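Side-chain contacts in neurotoxin (Clostridium botulinum, PDB 1ZB7), which cleaves synaptobrevins (VAMP1, VAMP2 and VAMP3) as a zinc endopeptidase once it has reached the host cytosol: residues A[40-45]-A[115-120]; A[304-309]-A[314-319]; A[328-333]-A[341-346]; A[388-393]-A[417-422]. All blocks are in the same frame, centred on the assembly; numbering follows the deposited sequence.

In the fold
Contacts 1 and 4 are buried and contacts 2 and 3 lie at the surface, but no two share an element. Contact 1 joins a turn of the eight-stranded mixed sheet to the loop after helix 103-114, by an arginine plane on aliphatic carbon. It touches contact 2, its Tyr118 packing on Val306 and its Leu119 on Ile314 and on Tyr319 of helix 316-327. That helix runs on toward contact 3, a salt bridge with a water link, the one place among the four where charge carries the contact. Contact 4, its centre about 50 Å from that of contact 2 and across the chain's centre, is again mainly aliphatic and borders the four-stranded antiparallel sheet.

Contact 1: residues A[40-45]-A[115-120]; sequences IDRIWI and AIPYLG
Van der Waals contact carries this pairing: the flat end of Arg42 lies against the side chain of Ile116. CG1 of Ile116 sits over one face of the guanidinium, 3.2 Å above its plane and displaced toward the rim, with Arg42 CZ 3.5 Å from Ile116 CG1. Farther back, Arg42 CD reaches Ile116 CD1 at 3.7 Å. The two side chains cross at about a right angle. A bend at chi3 (136°) in the arginine chain turns the guanidinium to present its face to the isoleucine. Pro117 adds a looser van der Waals touch, its CD 4.2 Å from Arg42 NH1 and approaching the group obliquely.

The polar partners of Arg42 lie outside the two segments. Arg42 NH1 is hydrogen-bonded to Asn157 OD1, and the backbone of Arg42 pairs with Asn157 and Leu158, which ties the residue to the start of strand 158-161. On the other segment, Ile116 O accepts from Lys326 NZ and Pro117 O from Tyr323 OH, both of helix 316-327.

Within 40-45 the chain makes a type II beta turn from Ile40 to Ile43, closed by Ile43 N to Ile40 O at 3.1 Å. Arg42 occupies its third position with positive phi (71°), and the arrangement is that of a tight beta-hairpin turn, joining strands 34-38 and 43-46 of the mixed sheet and packing on the loop after helix 103-114.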
loop_
_atom_site.group_PDB
_atom_site.type_symbol
_atom_site.label_atom_id
_atom_site.label_comp_id
_atom_site.label_asym_id
_atom_site.label_seq_id
_atom_site.Cartn_x
_atom_site.Cartn_y
_atom_site.Cartn_z
ATOM N N ILE A 40 -1.542 4.021 -36.477
ATOM C CA ILE A 40 -0.392 4.890 -36.290
ATOM C C ILE A 40 0.752 4.022 -36.723
ATOM O O ILE A 40 0.687 2.811 -36.593
ATOM C CB ILE A 40 -0.193 5.331 -34.777
ATOM C CG1 ILE A 40 -1.338 6.210 -34.294
ATOM C CG2 ILE A 40 1.113 6.212 -34.612
ATOM C CD1 ILE A 40 -1.654 6.241 -32.714
ATOM N N ASP A 41 1.801 4.613 -37.306
ATOM C CA ASP A 41 3.040 3.836 -37.502
ATOM C C ASP A 41 3.503 2.994 -36.272
ATOM O O ASP A 41 3.595 3.487 -35.154
ATOM C CB ASP A 41 4.149 4.716 -38.025
ATOM C CG ASP A 41 3.812 5.215 -39.488
ATOM O OD1 ASP A 41 3.895 4.395 -40.539
ATOM O OD2 ASP A 41 3.385 6.401 -39.515
ATOM N N ARG A 42 3.722 1.724 -36.552
ATOM C CA ARG A 42 4.191 0.753 -35.624
ATOM C C ARG A 42 3.184 0.312 -34.525
ATOM O O ARG A 42 3.525 -0.485 -33.710
ATOM C CB ARG A 42 5.541 1.237 -35.071
ATOM C CG ARG A 42 6.540 1.266 -36.268
ATOM C CD ARG A 42 7.900 1.091 -35.821
ATOM N NE ARG A 42 8.653 0.161 -36.666
ATOM C CZ ARG A 42 9.219 -1.013 -36.296
ATOM N NH1 ARG A 42 9.140 -1.635 -35.046
ATOM N NH2 ARG A 42 9.905 -1.597 -37.251
ATOM N N ILE A 43 1.951 0.792 -34.631
ATOM C CA ILE A 43 0.861 0.544 -33.662
ATOM C C ILE A 43 -0.404 -0.023 -34.368
ATOM O O ILE A 43 -1.026 0.639 -35.219
ATOM C CB ILE A 43 0.496 1.849 -32.912
ATOM C CG1 ILE A 43 1.734 2.488 -32.281
ATOM C CG2 ILE A 43 -0.561 1.559 -31.907
ATOM C CD1 ILE A 43 1.417 3.786 -31.451
ATOM N N TRP A 44 -0.755 -1.231 -33.981
ATOM C CA TRP A 44 -1.761 -2.030 -34.598
ATOM C C TRP A 44 -2.910 -2.287 -33.590
ATOM O O TRP A 44 -2.656 -2.511 -32.418
ATOM C CB TRP A 44 -1.160 -3.375 -35.029
ATOM C CG TRP A 44 -0.161 -3.193 -36.127
ATOM C CD1 TRP A 44 1.245 -2.844 -36.007
ATOM C CD2 TRP A 44 -0.382 -3.341 -37.520
ATOM N NE1 TRP A 44 1.787 -2.812 -37.203
ATOM C CE2 TRP A 44 0.868 -3.105 -38.164
ATOM C CE3 TRP A 44 -1.495 -3.661 -38.288
ATOM C CZ2 TRP A 44 1.017 -3.135 -39.539
ATOM C CZ3 TRP A 44 -1.371 -3.656 -39.667
ATOM C CH2 TRP A 44 -0.117 -3.427 -40.288
ATOM N N ILE A 45 -4.157 -2.190 -34.077
ATOM C CA ILE A 45 -5.353 -2.673 -33.382
ATOM C C ILE A 45 -5.832 -4.010 -33.989
ATOM O O ILE A 45 -6.038 -4.148 -35.148
ATOM C CB ILE A 45 -6.495 -1.684 -33.442
ATOM C CG1 ILE A 45 -6.040 -0.276 -33.077
ATOM C CG2 ILE A 45 -7.648 -2.139 -32.569
ATOM C CD1 ILE A 45 -5.350 -0.139 -31.735
ATOM N N ALA A 115 10.333 4.366 -30.663
ATOM C CA ALA A 115 11.096 3.496 -29.748
ATOM C C ALA A 115 11.101 2.066 -30.207
ATOM O O ALA A 115 10.699 1.158 -29.510
ATOM C CB ALA A 115 10.620 3.616 -28.331
ATOM N N ILE A 116 11.601 1.878 -31.424
ATOM C CA ILE A 116 11.772 0.573 -32.043
ATOM C C ILE A 116 12.618 -0.304 -31.142
ATOM O O ILE A 116 13.639 0.137 -30.658
ATOM C CB ILE A 116 12.345 0.814 -33.456
ATOM C CG1 ILE A 116 11.229 1.081 -34.410
ATOM C CG2 ILE A 116 13.253 -0.250 -34.028
ATOM C CD1 ILE A 116 11.062 2.504 -34.534
ATOM N N PRO A 117 12.170 -1.521 -30.875
ATOM C CA PRO A 117 13.021 -2.499 -30.190
ATOM C C PRO A 117 14.357 -2.714 -30.926
ATOM O O PRO A 117 14.449 -2.564 -32.164
ATOM C CB PRO A 117 12.178 -3.794 -30.157
ATOM C CG PRO A 117 10.865 -3.416 -30.804
ATOM C CD PRO A 117 10.822 -2.024 -31.172
ATOM N N TYR A 118 15.407 -2.953 -30.141
ATOM C CA TYR A 118 16.664 -3.372 -30.648
ATOM C C TYR A 118 16.506 -4.682 -31.415
ATOM O O TYR A 118 15.764 -5.592 -31.021
ATOM C CB TYR A 118 17.665 -3.463 -29.497
ATOM C CG TYR A 118 19.117 -3.678 -29.938
ATOM C CD1 TYR A 118 19.936 -2.579 -30.200
ATOM C CD2 TYR A 118 19.641 -4.959 -30.112
ATOM C CE1 TYR A 118 21.302 -2.757 -30.623
ATOM C CE2 TYR A 118 21.017 -5.141 -30.548
ATOM C CZ TYR A 118 21.812 -4.017 -30.805
ATOM O OH TYR A 118 23.098 -4.106 -31.265
ATOM N N LEU A 119 17.190 -4.774 -32.559
ATOM C CA LEU A 119 17.315 -6.036 -33.346
ATOM C C LEU A 119 18.191 -7.110 -32.678
ATOM O O LEU A 119 19.275 -7.420 -33.118
ATOM C CB LEU A 119 17.781 -5.722 -34.757
ATOM C CG LEU A 119 17.054 -4.619 -35.493
ATOM C CD1 LEU A 119 17.528 -4.509 -36.864
ATOM C CD2 LEU A 119 15.479 -4.814 -35.519
ATOM N N GLY A 120 17.706 -7.674 -31.589
ATOM C CA GLY A 120 18.414 -8.715 -30.883
ATOM C C GLY A 120 17.970 -8.817 -29.441
ATOM O O GLY A 120 17.072 -8.152 -29.018
#

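Contact 2: residues A[304-309]-A[314-319]; sequences NIVSSA and IDISLY
Ile316 and Ala309 meet where the chain turns from the short strand 308-309 into helix 316-327, a strand-to-helix corner with an N-capped helix start. Ile316, in the first turn of the helix, points toward the strand segment and divides its branches between two targets. Its CG2, anti to the backbone N, meets Val306 CG1 at 3.9 Å, and CG1, beside that N (chi1 -59°), carries CD1 onto the strand backbone, 3.6 Å from Ser308 C. The methyl therefore lies on the main chain of Ser308, whose own side chain points the other way, and it also approaches Ala309 CB. Val306 directs CG1 at the isoleucine because this branch is the one anti to its backbone N (chi1 169°); the two side chains cross obliquely.

Ala309 lies closest to Ile314: its CB is 3.6 Å from Ile314 CB, so the contact is made at the root of the isoleucine, while the rest of that side chain turns off from the strand segment. Phe129 of the parallel partner strand 128-129 touches both Val306 and Ile316 and adds to the apolar cluster, and Lys320 NZ bonds to Val306 O. Asp315 is the N-cap just before the helix, and its CG position lets the carboxylate reach the first turn. There Asp315 OD2 accepts from Leu318 N at 2.9 Å, with an N-H...O angle of 156°.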
loop_
_atom_site.group_PDB
_atom_site.type_symbol
_atom_site.label_atom_id
_atom_site.label_comp_id
_atom_site.label_asym_id
_atom_site.label_seq_id
_atom_site.Cartn_x
_atom_site.Cartn_y
_atom_site.Cartn_z
ATOM N N ASN A 304 28.631 -0.509 -31.192
ATOM C CA ASN A 304 29.982 -0.299 -31.603
ATOM C C ASN A 304 30.601 -1.510 -32.221
ATOM O O ASN A 304 31.644 -1.398 -32.670
ATOM C CB ASN A 304 30.841 0.213 -30.433
ATOM C CG ASN A 304 30.474 1.615 -30.055
ATOM O OD1 ASN A 304 29.852 2.291 -30.854
ATOM N ND2 ASN A 304 30.757 2.029 -28.828
ATOM N N ILE A 305 29.992 -2.675 -32.153
ATOM C CA ILE A 305 30.554 -3.862 -32.714
ATOM C C ILE A 305 29.676 -4.545 -33.691
ATOM O O ILE A 305 30.116 -5.518 -34.237
ATOM C CB ILE A 305 31.043 -4.954 -31.643
ATOM C CG1 ILE A 305 29.934 -5.488 -30.823
ATOM C CG2 ILE A 305 32.259 -4.423 -30.817
ATOM C CD1 ILE A 305 30.483 -6.376 -29.646
ATOM N N VAL A 306 28.480 -4.035 -33.948
ATOM C CA VAL A 306 27.598 -4.614 -34.963
ATOM C C VAL A 306 28.119 -4.328 -36.265
ATOM O O VAL A 306 28.559 -3.224 -36.524
ATOM C CB VAL A 306 26.014 -4.094 -34.863
ATOM C CG1 VAL A 306 25.168 -4.515 -36.119
ATOM C CG2 VAL A 306 25.485 -4.681 -33.727
ATOM N N SER A 307 28.303 -5.377 -37.038
ATOM C CA SER A 307 28.930 -5.254 -38.398
ATOM C C SER A 307 28.077 -5.983 -39.452
ATOM O O SER A 307 28.391 -5.868 -40.617
ATOM C CB SER A 307 30.241 -5.849 -38.317
ATOM O OG SER A 307 30.094 -7.185 -38.012
ATOM N N SER A 308 26.994 -6.685 -39.028
ATOM C CA SER A 308 26.114 -7.303 -39.980
ATOM C C SER A 308 24.860 -7.771 -39.285
ATOM O O SER A 308 24.654 -7.639 -38.070
ATOM C CB SER A 308 26.781 -8.475 -40.747
ATOM O OG SER A 308 27.192 -9.480 -39.802
ATOM N N ALA A 309 23.985 -8.305 -40.105
ATOM C CA ALA A 309 22.732 -8.776 -39.720
ATOM C C ALA A 309 22.662 -10.275 -39.960
ATOM O O ALA A 309 23.323 -10.777 -40.809
ATOM C CB ALA A 309 21.679 -8.061 -40.519
ATOM N N ILE A 314 18.607 -6.032 -43.961
ATOM C CA ILE A 314 18.804 -5.116 -42.833
ATOM C C ILE A 314 19.965 -4.184 -43.167
ATOM O O ILE A 314 21.063 -4.603 -43.346
ATOM C CB ILE A 314 19.061 -5.843 -41.466
ATOM C CG1 ILE A 314 17.856 -6.713 -41.077
ATOM C CG2 ILE A 314 19.354 -4.840 -40.307
ATOM C CD1 ILE A 314 16.648 -5.957 -40.690
ATOM N N ASP A 315 19.707 -2.909 -43.230
ATOM C CA ASP A 315 20.736 -1.941 -43.506
ATOM C C ASP A 315 21.258 -1.460 -42.172
ATOM O O ASP A 315 20.567 -0.743 -41.478
ATOM C CB ASP A 315 20.148 -0.769 -44.261
ATOM C CG ASP A 315 21.216 0.268 -44.628
ATOM O OD1 ASP A 315 21.712 0.204 -45.796
ATOM O OD2 ASP A 315 21.600 1.069 -43.758
ATOM N N ILE A 316 22.467 -1.890 -41.827
ATOM C CA ILE A 316 23.078 -1.668 -40.513
ATOM C C ILE A 316 23.168 -0.211 -40.052
ATOM O O ILE A 316 22.829 0.102 -38.887
ATOM C CB ILE A 316 24.544 -2.198 -40.504
ATOM C CG1 ILE A 316 24.587 -3.694 -40.835
ATOM C CG2 ILE A 316 25.159 -2.037 -39.170
ATOM C CD1 ILE A 316 23.560 -4.488 -40.198
ATOM N N SER A 317 23.703 0.652 -40.905
ATOM C CA SER A 317 23.886 2.085 -40.570
ATOM C C SER A 317 22.566 2.781 -40.377
ATOM O O SER A 317 22.417 3.632 -39.576
ATOM C CB SER A 317 24.605 2.812 -41.718
ATOM O OG SER A 317 25.970 2.365 -41.695
ATOM N N LEU A 318 21.576 2.430 -41.147
ATOM C CA LEU A 318 20.286 2.993 -40.923
ATOM C C LEU A 318 19.764 2.673 -39.457
ATOM O O LEU A 318 19.322 3.528 -38.738
ATOM C CB LEU A 318 19.355 2.358 -41.942
ATOM C CG LEU A 318 17.928 2.690 -41.813
ATOM C CD1 LEU A 318 17.730 4.257 -41.680
ATOM C CD2 LEU A 318 17.283 2.177 -43.024
ATOM N N TYR A 319 19.868 1.418 -39.039
ATOM C CA TYR A 319 19.409 1.034 -37.755
ATOM C C TYR A 319 20.288 1.539 -36.627
ATOM O O TYR A 319 19.788 1.805 -35.599
ATOM C CB TYR A 319 19.297 -0.493 -37.702
ATOM C CG TYR A 319 17.994 -0.917 -38.285
ATOM C CD1 TYR A 319 17.929 -1.297 -39.636
ATOM C CD2 TYR A 319 16.841 -0.910 -37.518
ATOM C CE1 TYR A 319 16.705 -1.670 -40.178
ATOM C CE2 TYR A 319 15.644 -1.333 -38.063
ATOM C CZ TYR A 319 15.593 -1.657 -39.389
ATOM O OH TYR A 319 14.470 -1.973 -39.989
#

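Contact 3: residues A[328-333]-A[341-346]; sequences DFVEDP and KDKFDK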
loop_
_atom_site.group_PDB
_atom_site.type_symbol
_atom_site.label_atom_id
_atom_site.label_comp_id
_atom_site.label_asym_id
_atom_site.label_seq_id
_atom_site.Cartn_x
_atom_site.Cartn_y
_atom_site.Cartn_z
ATOM N N ASP A 328 19.316 8.387 -27.604
ATOM C CA ASP A 328 19.992 9.678 -27.561
ATOM C C ASP A 328 21.511 9.579 -27.207
ATOM O O ASP A 328 22.064 10.373 -26.468
ATOM C CB ASP A 328 19.208 10.587 -26.633
ATOM C CG ASP A 328 19.563 12.059 -26.784
ATOM O OD1 ASP A 328 20.209 12.457 -27.749
ATOM O OD2 ASP A 328 19.163 12.827 -25.879
ATOM N N PHE A 329 22.157 8.573 -27.790
ATOM C CA PHE A 329 23.611 8.360 -27.719
ATOM C C PHE A 329 24.358 9.493 -28.375
ATOM O O PHE A 329 23.834 10.141 -29.280
ATOM C CB PHE A 329 23.977 7.085 -28.443
ATOM C CG PHE A 329 23.438 5.830 -27.810
ATOM C CD1 PHE A 329 23.312 5.692 -26.436
ATOM C CD2 PHE A 329 23.032 4.751 -28.615
ATOM C CE1 PHE A 329 22.828 4.532 -25.875
ATOM C CE2 PHE A 329 22.567 3.578 -28.047
ATOM C CZ PHE A 329 22.462 3.486 -26.674
ATOM N N VAL A 330 25.592 9.742 -27.898
ATOM C CA VAL A 330 26.528 10.599 -28.614
ATOM C C VAL A 330 27.453 9.747 -29.485
ATOM O O VAL A 330 27.685 8.590 -29.231
ATOM C CB VAL A 330 27.251 11.613 -27.725
ATOM C CG1 VAL A 330 26.207 12.601 -27.209
ATOM C CG2 VAL A 330 27.988 10.945 -26.532
ATOM N N GLU A 331 27.876 10.317 -30.582
ATOM C CA GLU A 331 28.672 9.620 -31.576
ATOM C C GLU A 331 29.926 10.395 -31.699
ATOM O O GLU A 331 29.840 11.576 -31.866
ATOM C CB GLU A 331 27.988 9.665 -32.962
ATOM C CG GLU A 331 28.515 8.593 -33.871
ATOM C CD GLU A 331 27.846 8.545 -35.175
ATOM O OE1 GLU A 331 26.628 8.865 -35.257
ATOM O OE2 GLU A 331 28.561 8.092 -36.101
ATOM N N ASP A 332 31.083 9.751 -31.570
ATOM C CA ASP A 332 32.358 10.456 -31.693
ATOM C C ASP A 332 32.787 10.461 -33.163
ATOM O O ASP A 332 32.118 9.816 -34.034
ATOM C CB ASP A 332 33.388 9.917 -30.662
ATOM C CG ASP A 332 34.001 8.575 -31.033
ATOM O OD1 ASP A 332 33.729 7.943 -32.105
ATOM O OD2 ASP A 332 34.818 8.122 -30.210
ATOM N N PRO A 333 33.844 11.219 -33.463
ATOM C CA PRO A 333 34.325 11.295 -34.840
ATOM C C PRO A 333 34.749 9.950 -35.495
ATOM O O PRO A 333 34.988 9.934 -36.739
ATOM C CB PRO A 333 35.544 12.277 -34.733
ATOM C CG PRO A 333 35.151 13.166 -33.526
ATOM C CD PRO A 333 34.605 12.137 -32.552
ATOM N N LYS A 341 25.897 11.504 -19.793
ATOM C CA LYS A 341 25.210 11.537 -18.516
ATOM C C LYS A 341 24.086 12.565 -18.473
ATOM O O LYS A 341 23.053 12.276 -17.984
ATOM C CB LYS A 341 26.174 11.767 -17.338
ATOM C CG LYS A 341 27.193 10.606 -17.051
ATOM C CD LYS A 341 26.611 9.132 -16.993
ATOM C CE LYS A 341 27.751 8.026 -17.140
ATOM N NZ LYS A 341 27.919 7.461 -18.595
ATOM N N ASP A 342 24.264 13.746 -19.009
ATOM C CA ASP A 342 23.166 14.720 -19.044
ATOM C C ASP A 342 22.029 14.308 -19.977
ATOM O O ASP A 342 20.847 14.480 -19.660
ATOM C CB ASP A 342 23.687 16.103 -19.454
ATOM C CG ASP A 342 24.579 16.722 -18.362
ATOM O OD1 ASP A 342 24.151 16.639 -17.201
ATOM O OD2 ASP A 342 25.693 17.280 -18.659
ATOM N N LYS A 343 22.386 13.718 -21.103
ATOM C CA LYS A 343 21.374 13.294 -22.030
ATOM C C LYS A 343 20.571 12.117 -21.481
ATOM O O LYS A 343 19.387 12.030 -21.736
ATOM C CB LYS A 343 21.990 12.968 -23.391
ATOM C CG LYS A 343 22.395 14.194 -24.168
ATOM C CD LYS A 343 23.204 13.790 -25.375
ATOM C CE LYS A 343 23.328 14.918 -26.336
ATOM N NZ LYS A 343 22.198 14.768 -27.339
ATOM N N PHE A 344 21.235 11.207 -20.769
ATOM C CA PHE A 344 20.570 10.058 -20.190
ATOM C C PHE A 344 19.612 10.546 -19.109
ATOM O O PHE A 344 18.458 10.115 -19.023
ATOM C CB PHE A 344 21.579 9.040 -19.623
ATOM C CG PHE A 344 20.932 7.962 -18.840
ATOM C CD1 PHE A 344 20.327 6.873 -19.493
ATOM C CD2 PHE A 344 20.800 8.075 -17.466
ATOM C CE1 PHE A 344 19.622 5.895 -18.774
ATOM C CE2 PHE A 344 20.112 7.096 -16.736
ATOM C CZ PHE A 344 19.522 6.003 -17.409
ATOM N N ASP A 345 20.138 11.423 -18.254
ATOM C CA ASP A 345 19.387 11.970 -17.104
ATOM C C ASP A 345 18.089 12.634 -17.541
ATOM O O ASP A 345 17.021 12.389 -16.985
ATOM C CB ASP A 345 20.289 12.964 -16.354
ATOM C CG ASP A 345 19.779 13.293 -14.992
ATOM O OD1 ASP A 345 20.030 12.500 -14.039
ATOM O OD2 ASP A 345 19.113 14.357 -14.875
ATOM N N LYS A 346 18.178 13.469 -18.565
ATOM C CA LYS A 346 16.992 14.147 -19.080
ATOM C C LYS A 346 15.956 13.168 -19.718
ATOM O O LYS A 346 14.739 13.369 -19.564
ATOM C CB LYS A 346 17.404 15.290 -20.054
ATOM C CG LYS A 346 16.200 15.777 -20.966
ATOM C CD LYS A 346 16.374 17.171 -21.708
ATOM C CE LYS A 346 15.433 18.311 -21.100
ATOM N NZ LYS A 346 16.176 19.140 -20.015
HETATM O O HOH W 1 18.299 13.182 -23.585
#
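Lys343 NZ gives a hydrogen bond to Asp328 OD1 at 3.1 Å, which makes the pair a salt bridge. The ammonium approaches OD1 from the syn side but 30° out of the carboxylate plane, so the bond is tilted. The lysine chain is extended through chi3 and bent at chi4 (-93°), and this last turn brings NZ back toward the carboxylate. The other oxygen is served less surely: a water is placed to donate both to Asp328 OD2 and to Lys343 O, but at 2.5 Å from OD2 and 2.4 Å from Lys343 O this link is doubtful. OD1 is satisfied by the lysine, and the charge on Asp328 probably favours the protonated lysine.

The aliphatic part of the same lysine runs across Val330 at a slant, with Lys343 CD 3.7 Å from Val330 CG1. At the helix start, Lys343 N is bonded to Asp340 OD2.

Asp328 is the residue at which the chain leaves helix 316-327, with positive phi (53°). It continues into strand 330-331, which pairs with strand 337-338 before helix 341-354 begins, and Phe329 packs against helix 282-303. The salt bridge therefore spans the small two-stranded link between consecutive helices, at the surface.

Contact 4: residues A[388-393]-A[417-422]; sequences NTIYTQ and KEAYEE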
loop_
_atom_site.group_PDB
_atom_site.type_symbol
_atom_site.label_atom_id
_atom_site.label_comp_id
_atom_site.label_asym_id
_atom_site.label_seq_id
_atom_site.Cartn_x
_atom_site.Cartn_y
_atom_site.Cartn_z
ATOM N N ASN A 388 -21.072 11.576 -29.057
ATOM C CA ASN A 388 -20.501 12.891 -28.706
ATOM C C ASN A 388 -21.334 13.769 -27.739
ATOM O O ASN A 388 -20.804 14.692 -27.157
ATOM C CB ASN A 388 -20.062 13.688 -29.930
ATOM C CG ASN A 388 -18.860 13.078 -30.630
ATOM O OD1 ASN A 388 -17.850 12.703 -30.021
ATOM N ND2 ASN A 388 -18.955 12.996 -31.920
ATOM N N THR A 389 -22.574 13.416 -27.462
ATOM C CA THR A 389 -23.295 14.088 -26.358
ATOM C C THR A 389 -22.859 13.619 -24.976
ATOM O O THR A 389 -23.234 14.241 -23.955
ATOM C CB THR A 389 -24.814 13.927 -26.486
ATOM O OG1 THR A 389 -25.157 12.568 -26.342
ATOM C CG2 THR A 389 -25.296 14.412 -27.865
ATOM N N ILE A 390 -22.013 12.568 -24.942
ATOM C CA ILE A 390 -21.645 11.872 -23.699
ATOM C C ILE A 390 -20.109 11.791 -23.544
ATOM O O ILE A 390 -19.608 11.852 -22.459
ATOM C CB ILE A 390 -22.213 10.378 -23.676
ATOM C CG1 ILE A 390 -23.746 10.325 -23.714
ATOM C CG2 ILE A 390 -21.660 9.571 -22.461
ATOM C CD1 ILE A 390 -24.387 10.539 -22.381
ATOM N N TYR A 391 -19.382 11.540 -24.626
ATOM C CA TYR A 391 -17.925 11.427 -24.568
ATOM C C TYR A 391 -17.331 12.040 -25.779
ATOM O O TYR A 391 -17.629 11.607 -26.880
ATOM C CB TYR A 391 -17.507 9.958 -24.397
ATOM C CG TYR A 391 -16.072 9.735 -24.131
ATOM C CD1 TYR A 391 -15.535 9.882 -22.873
ATOM C CD2 TYR A 391 -15.204 9.416 -25.175
ATOM C CE1 TYR A 391 -14.185 9.698 -22.644
ATOM C CE2 TYR A 391 -13.883 9.259 -24.966
ATOM C CZ TYR A 391 -13.355 9.386 -23.689
ATOM O OH TYR A 391 -11.987 9.176 -23.500
ATOM N N THR A 392 -16.475 13.050 -25.578
ATOM C CA THR A 392 -15.800 13.746 -26.706
ATOM C C THR A 392 -14.264 13.606 -26.629
ATOM O O THR A 392 -13.677 13.375 -25.556
ATOM C CB THR A 392 -16.160 15.251 -26.782
ATOM O OG1 THR A 392 -15.539 15.935 -25.693
ATOM C CG2 THR A 392 -17.689 15.496 -26.771
ATOM N N GLN A 393 -13.637 13.738 -27.798
ATOM C CA GLN A 393 -12.214 13.790 -27.928
ATOM C C GLN A 393 -11.553 14.813 -27.026
ATOM O O GLN A 393 -10.557 14.509 -26.323
ATOM C CB GLN A 393 -11.858 14.107 -29.378
ATOM C CG GLN A 393 -11.890 12.878 -30.232
ATOM C CD GLN A 393 -11.420 13.129 -31.691
ATOM O OE1 GLN A 393 -10.516 14.025 -31.982
ATOM N NE2 GLN A 393 -11.999 12.289 -32.604
ATOM N N LYS A 417 -25.282 9.564 -14.668
ATOM C CA LYS A 417 -25.864 8.229 -14.794
ATOM C C LYS A 417 -26.138 7.755 -16.222
ATOM O O LYS A 417 -26.086 6.567 -16.528
ATOM C CB LYS A 417 -27.165 8.175 -13.970
ATOM C CG LYS A 417 -26.929 8.235 -12.466
ATOM C CD LYS A 417 -28.138 7.661 -11.682
ATOM C CE LYS A 417 -27.827 7.358 -10.195
ATOM N NZ LYS A 417 -26.469 6.648 -10.089
ATOM N N GLU A 418 -26.412 8.672 -17.107
ATOM C CA GLU A 418 -26.723 8.292 -18.484
ATOM C C GLU A 418 -25.460 7.739 -19.210
ATOM O O GLU A 418 -25.532 7.026 -20.244
ATOM C CB GLU A 418 -27.339 9.507 -19.207
ATOM C CG GLU A 418 -26.294 10.531 -19.516
ATOM C CD GLU A 418 -26.846 11.790 -20.157
ATOM O OE1 GLU A 418 -27.360 11.695 -21.303
ATOM O OE2 GLU A 418 -26.667 12.875 -19.542
ATOM N N ALA A 419 -24.282 8.029 -18.648
ATOM C CA ALA A 419 -23.040 7.657 -19.300
ATOM C C ALA A 419 -22.756 6.144 -19.266
ATOM O O ALA A 419 -21.997 5.634 -20.082
ATOM C CB ALA A 419 -21.934 8.438 -18.697
ATOM N N TYR A 420 -23.397 5.415 -18.357
ATOM C CA TYR A 420 -22.935 4.031 -18.005
ATOM C C TYR A 420 -24.046 3.164 -17.573
ATOM O O TYR A 420 -25.077 3.636 -17.230
ATOM C CB TYR A 420 -21.893 4.033 -16.861
ATOM C CG TYR A 420 -22.487 4.365 -15.524
ATOM C CD1 TYR A 420 -23.007 3.362 -14.686
ATOM C CD2 TYR A 420 -22.508 5.666 -15.076
ATOM C CE1 TYR A 420 -23.610 3.687 -13.424
ATOM C CE2 TYR A 420 -23.066 6.001 -13.850
ATOM C CZ TYR A 420 -23.629 5.028 -13.046
ATOM O OH TYR A 420 -24.141 5.439 -11.861
ATOM N N GLU A 421 -23.776 1.881 -17.463
ATOM C CA GLU A 421 -24.697 0.987 -16.792
ATOM C C GLU A 421 -23.951 0.045 -15.839
ATOM O O GLU A 421 -22.759 -0.285 -16.077
ATOM C CB GLU A 421 -25.575 0.317 -17.886
ATOM C CG GLU A 421 -25.066 -0.948 -18.472
ATOM C CD GLU A 421 -24.511 -0.905 -19.942
ATOM O OE1 GLU A 421 -24.326 0.172 -20.608
ATOM O OE2 GLU A 421 -24.218 -2.042 -20.419
ATOM N N GLU A 422 -24.609 -0.355 -14.743
ATOM C CA GLU A 422 -24.046 -1.250 -13.741
ATOM C C GLU A 422 -23.969 -2.637 -14.392
ATOM O O GLU A 422 -24.694 -2.904 -15.325
ATOM C CB GLU A 422 -24.871 -1.372 -12.469
ATOM C CG GLU A 422 -24.930 -0.130 -11.572
ATOM C CD GLU A 422 -23.633 0.273 -10.858
ATOM O OE1 GLU A 422 -22.688 -0.515 -10.594
ATOM O OE2 GLU A 422 -23.595 1.438 -10.465
#
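Ile390, with 73 Å² of its surface buried here, lays its side chain against Glu418 and Ala419, meeting each with a different branch. The delta methyl goes to the glutamate: Ile390 CD1 is 3.4 Å from Glu418 CG and equally near Glu418 OE1, lying alongside the acid's aliphatic stem and the start of its carboxylate. Glu418 holds its CG between the backbone N and the carbonyl carbon (chi1 74°), and from there its chain runs extended past the isoleucine; the two side chains meet at a slant. Glu418 OE2 has a hydrogen-bonding partner beyond the two segments.

Ala419 offers the other surface. Ile390 CG2, anti to the backbone N, meets Ala419 CB at 3.9 Å and lies as close to its CA, an apolar contact at the nearest approach of the two backbones. Lys384 also touches Ile390, and its NZ bonds to Glu418 O, so one lysine serves both sides. Ala419 O accepts from Thr382 OG1.

Residues 417-419 form a short 3-10 turn, leading into 421-422, a weakly bonded outermost strand of the antiparallel sheet that also holds 377-381, 199-208 and 215-221. The contact thus packs a loop residue onto a 3-10 turn at the edge of this sheet in the M27 protease fold.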